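Local coordinates for protein restriction endonuclease LpnPI (Legionella pneumophila subsp. pneumophila str. Philadelphia 1, PDB 4RZL) that probably cuts DNA at sites bearing modified cytosine, this chain being its N-terminal DNA-recognition domain, of the SRA type, at residues Ile23-Tyr28 with Gln148-Ala153; Leu188-Val193 with Asn209-Phe214. One frame throughout, in Å; residues are numbered along the deposited sequence.

Interaction 1: residues Ile23-Tyr28 with Gln148-Ala153; sequences IIDAVY and QFKGVA
D25 meets strand 147-155 with backbone and side chain together. Its amide N bonds to F149 O at 2.7 Å, and F149 N in turn bonds to A26 O at 3.2 Å, so F149 is held by both its N and its O. The carboxylate OD1 of D25 takes K150 NZ at 2.9 Å in a salt bridge. The ammonium stands above the carboxylate plane, 54° out of it. K150 gets there by folding back: its chain is bent at chi2 and chi3, so that CD and CE also pass alongside OD1. The same NZ bonds to Q148 OE1 at 2.8 Å, again from above the plane of the accepting group. Q148 is stretched out, CG anti to the backbone N (chi1 178°), and its amide is gripped at both ends: NE2 bonds to D25 O at 3.0 Å, nearly in its own amide plane. This linked set of D25, K150 and Q148 should limit rotation of the Q148 amide.

Beyond the polar cluster, the F149 ring presents its edge to the turn, with CD2 3.4 Å from I23 O, while G151 N lies over the centre of one ring face. I24 brings CD1 back to G151 CA at 3.4 Å, a tight fit against a residue with no side chain. Y28 lies beside F149, touching its CB with CE1; the Y28 hydroxyl joins I23 N and D21 O.

I23-A26 form a type II beta turn closed by A26 N to I23 O. It leads into an antiparallel pairing, V27 opposite Q148 as a non-hydrogen-bonded pair, which joins short strand 27-28, itself paired in parallel with strand 11-12, to the large mixed sheet.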
# COMPACT_ATOMS: atom_id res chain seq x y z
N ILE A 23 10.93 6.39 -4.26
CA ILE A 23 11.54 5.73 -5.42
C ILE A 23 11.35 4.22 -5.36
O ILE A 23 11.59 3.61 -4.32
CB ILE A 23 13.04 6.06 -5.50
CG1 ILE A 23 13.22 7.55 -5.81
CG2 ILE A 23 13.75 5.21 -6.57
CD1 ILE A 23 14.66 8.02 -5.78
N ILE A 24 10.93 3.62 -6.47
CA ILE A 24 10.70 2.18 -6.56
C ILE A 24 11.87 1.39 -5.98
O ILE A 24 13.02 1.55 -6.41
CB ILE A 24 10.45 1.73 -8.01
CG1 ILE A 24 9.05 2.15 -8.47
CG2 ILE A 24 10.63 0.21 -8.14
CD1 ILE A 24 7.92 1.46 -7.71
N ASP A 25 11.55 0.60 -4.96
CA ASP A 25 12.46 -0.32 -4.27
C ASP A 25 13.62 0.36 -3.53
O ASP A 25 14.55 -0.31 -3.10
CB ASP A 25 12.99 -1.37 -5.24
CG ASP A 25 11.90 -2.34 -5.67
OD1 ASP A 25 10.85 -2.40 -4.98
OD2 ASP A 25 12.09 -3.05 -6.68
N ALA A 26 13.54 1.67 -3.35
CA ALA A 26 14.49 2.36 -2.49
C ALA A 26 14.17 2.01 -1.04
O ALA A 26 13.02 1.70 -0.72
CB ALA A 26 14.45 3.86 -2.72
N VAL A 27 15.17 2.06 -0.17
CA VAL A 27 15.01 1.71 1.24
C VAL A 27 15.04 2.97 2.10
O VAL A 27 15.84 3.88 1.88
CB VAL A 27 16.10 0.72 1.70
CG1 VAL A 27 16.18 0.62 3.21
CG2 VAL A 27 15.88 -0.66 1.05
N TYR A 28 14.13 3.03 3.06
CA TYR A 28 13.98 4.20 3.92
C TYR A 28 14.18 3.78 5.37
O TYR A 28 13.38 3.05 5.92
CB TYR A 28 12.62 4.86 3.70
CG TYR A 28 12.46 5.31 2.26
CD1 TYR A 28 12.04 4.43 1.28
CD2 TYR A 28 12.78 6.62 1.89
CE1 TYR A 28 11.92 4.84 -0.05
CE2 TYR A 28 12.67 7.03 0.57
CZ TYR A 28 12.24 6.14 -0.40
OH TYR A 28 12.13 6.57 -1.71
N GLN A 148 10.91 -0.53 2.63
CA GLN A 148 11.18 -0.39 1.21
C GLN A 148 9.88 -0.00 0.51
O GLN A 148 8.84 -0.60 0.76
CB GLN A 148 11.75 -1.68 0.65
CG GLN A 148 12.02 -1.65 -0.86
CD GLN A 148 12.50 -2.99 -1.39
OE1 GLN A 148 11.90 -4.03 -1.13
NE2 GLN A 148 13.63 -2.97 -2.11
N PHE A 149 9.94 1.02 -0.34
CA PHE A 149 8.80 1.43 -1.16
C PHE A 149 8.64 0.48 -2.36
O PHE A 149 9.58 0.27 -3.13
CB PHE A 149 9.00 2.88 -1.62
CG PHE A 149 7.90 3.41 -2.50
CD1 PHE A 149 6.60 3.54 -2.04
CD2 PHE A 149 8.19 3.82 -3.80
CE1 PHE A 149 5.58 4.04 -2.86
CE2 PHE A 149 7.19 4.35 -4.63
CZ PHE A 149 5.88 4.45 -4.16
N LYS A 150 7.46 -0.11 -2.51
CA LYS A 150 7.24 -1.08 -3.59
C LYS A 150 6.42 -0.52 -4.75
O LYS A 150 6.28 -1.17 -5.77
CB LYS A 150 6.55 -2.34 -3.05
CG LYS A 150 7.24 -2.95 -1.82
CD LYS A 150 8.70 -3.25 -2.11
CE LYS A 150 8.87 -4.47 -3.03
NZ LYS A 150 10.31 -4.73 -3.37
N GLY A 151 5.86 0.68 -4.57
CA GLY A 151 5.16 1.36 -5.66
C GLY A 151 3.80 1.97 -5.34
O GLY A 151 3.27 1.80 -4.23
N VAL A 152 3.25 2.67 -6.32
CA VAL A 152 1.89 3.19 -6.29
C VAL A 152 0.98 2.10 -6.84
O VAL A 152 1.27 1.54 -7.91
CB VAL A 152 1.71 4.46 -7.17
CG1 VAL A 152 0.28 5.03 -7.02
CG2 VAL A 152 2.77 5.50 -6.86
N ALA A 153 -0.12 1.80 -6.16
CA ALA A 153 -0.95 0.67 -6.54
C ALA A 153 -2.41 1.05 -6.71
O ALA A 153 -2.87 2.07 -6.18
CB ALA A 153 -0.83 -0.45 -5.51

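Interaction 2: residues Leu188-Val193 with Asn209-Phe214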
# COMPACT_ATOMS: atom_id res chain seq x y z
N LEU A 188 1.47 0.33 -10.48
CA LEU A 188 1.53 1.21 -11.64
C LEU A 188 2.96 1.52 -12.10
O LEU A 188 3.89 1.56 -11.30
CB LEU A 188 0.81 2.52 -11.34
CG LEU A 188 -0.67 2.42 -11.01
CD1 LEU A 188 -1.20 3.79 -10.61
CD2 LEU A 188 -1.44 1.87 -12.21
N ASN A 189 3.11 1.78 -13.39
CA ASN A 189 4.39 2.19 -13.94
C ASN A 189 4.72 3.63 -13.53
O ASN A 189 4.64 4.56 -14.33
CB ASN A 189 4.38 2.05 -15.47
CG ASN A 189 5.73 2.36 -16.11
OD1 ASN A 189 6.75 2.45 -15.43
ND2 ASN A 189 5.73 2.55 -17.42
N ILE A 190 5.06 3.80 -12.26
CA ILE A 190 5.47 5.08 -11.71
C ILE A 190 6.78 4.84 -10.99
O ILE A 190 6.79 4.24 -9.91
CB ILE A 190 4.44 5.65 -10.72
CG1 ILE A 190 3.11 5.94 -11.42
CG2 ILE A 190 5.01 6.88 -10.01
CD1 ILE A 190 2.02 6.44 -10.49
N PRO A 191 7.90 5.25 -11.60
CA PRO A 191 9.20 4.99 -10.96
C PRO A 191 9.46 5.85 -9.73
O PRO A 191 10.29 5.48 -8.91
CB PRO A 191 10.21 5.31 -12.07
CG PRO A 191 9.46 6.23 -13.04
CD PRO A 191 8.02 5.80 -12.96
N MET A 192 8.77 6.98 -9.60
CA MET A 192 9.04 7.92 -8.53
C MET A 192 7.84 8.79 -8.18
O MET A 192 7.16 9.32 -9.06
CB MET A 192 10.22 8.84 -8.90
CG MET A 192 10.54 9.87 -7.84
SD MET A 192 11.80 11.05 -8.34
CE MET A 192 10.79 12.24 -9.20
N VAL A 193 7.58 8.93 -6.88
CA VAL A 193 6.64 9.94 -6.42
C VAL A 193 7.44 11.09 -5.83
O VAL A 193 8.18 10.90 -4.86
CB VAL A 193 5.68 9.38 -5.38
CG1 VAL A 193 4.66 10.46 -4.99
CG2 VAL A 193 4.99 8.14 -5.94
N ASN A 209 3.29 15.92 -12.12
CA ASN A 209 2.87 14.81 -12.96
C ASN A 209 3.25 13.42 -12.43
O ASN A 209 3.11 12.45 -13.17
CB ASN A 209 3.48 14.96 -14.36
CG ASN A 209 2.72 15.95 -15.23
OD1 ASN A 209 1.82 16.65 -14.76
ND2 ASN A 209 3.10 16.03 -16.50
N SER A 210 3.77 13.34 -11.20
CA SER A 210 4.22 12.06 -10.62
C SER A 210 3.15 10.97 -10.74
O SER A 210 3.45 9.82 -11.07
CB SER A 210 4.59 12.22 -9.15
OG SER A 210 5.77 12.96 -8.99
N LEU A 211 1.91 11.32 -10.46
CA LEU A 211 0.86 10.32 -10.43
C LEU A 211 -0.02 10.31 -11.66
O LEU A 211 -1.13 9.79 -11.62
CB LEU A 211 -0.02 10.51 -9.20
CG LEU A 211 0.39 9.45 -8.17
CD1 LEU A 211 1.73 9.80 -7.55
CD2 LEU A 211 -0.68 9.25 -7.12
N ASN A 212 0.49 10.83 -12.78
CA ASN A 212 -0.28 10.81 -14.01
C ASN A 212 -0.79 9.40 -14.41
O ASN A 212 -1.92 9.28 -14.85
CB ASN A 212 0.52 11.45 -15.15
CG ASN A 212 0.28 12.95 -15.26
OD1 ASN A 212 -0.27 13.58 -14.34
ND2 ASN A 212 0.69 13.54 -16.37
N PRO A 213 0.03 8.35 -14.24
CA PRO A 213 -0.56 7.03 -14.54
C PRO A 213 -1.70 6.64 -13.59
O PRO A 213 -2.56 5.85 -13.97
CB PRO A 213 0.62 6.07 -14.40
CG PRO A 213 1.82 6.93 -14.72
CD PRO A 213 1.50 8.26 -14.09
N PHE A 214 -1.70 7.18 -12.39
CA PHE A 214 -2.81 6.93 -11.47
C PHE A 214 -4.05 7.65 -11.99
O PHE A 214 -5.13 7.07 -12.07
CB PHE A 214 -2.49 7.38 -10.04
CG PHE A 214 -3.69 7.39 -9.13
CD1 PHE A 214 -4.19 6.20 -8.62
CD2 PHE A 214 -4.33 8.57 -8.82
CE1 PHE A 214 -5.30 6.20 -7.79
CE2 PHE A 214 -5.44 8.58 -7.99
CZ PHE A 214 -5.93 7.40 -7.48
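Apolar packing dominates between I190 and P213, where CG1 of the isoleucine lies 3.7 Å from CG of the proline ring, the two side chains crossing at a slant. With CG1 set beside the backbone N (chi1 -63°) and the chain extended beyond it, CD1 continues past the ring to L211, 4.1 Å from its CG. L188 uses one branch alone: CD1 comes 3.6 Å from F214 CA and lies at the edge of the F214 ring, near its plane. At the other end V193 turns both methyls to L211 CD1, CG1 being 3.9 Å from it.

This is a loop packed against the start of a helix. L211 occupies the N-cap position of helix 212-220, and the loop joins strand 176-187 to the short strand 192-193, with N189 at the centre of an inverse gamma turn. V152 and V154 of strand 147-155 back the same apolar layer.

Backbone carbonyls meet carbon atoms across the contact, without hydrogen bonds between the segments. I190 CG2 rests 3.5 Å from S210 O, and S210 CB lies 3.9 Å from M192 O. The S210 hydroxyl has its hydrogen-bond partners just beyond the segments, D208 OD1 and S194 N, while N189 ND2 bonds to D224.

Overall arrangement
The two contacts adjoin, their centres about 12 Å apart. Strand 147-155 serves both: its Q148-G151 part receives the turn of interaction 1, while V152 probably bonds through its O to L188 N and packs against V193 of interaction 2. A second bridge, a probable hydrogen bond, runs from I24 N to P191 O, beside the two-stranded pairing of 22-23 with 192-193. Both contacts are partly buried, but their chemistry diverges. Interaction 1, nearer the chain centre, relies on backbone pairing and a partly exposed charged cluster, with the aromatic groups F149 and Y28 buried; interaction 2, farther out, joins loop to helix start through aliphatic and proline contacts.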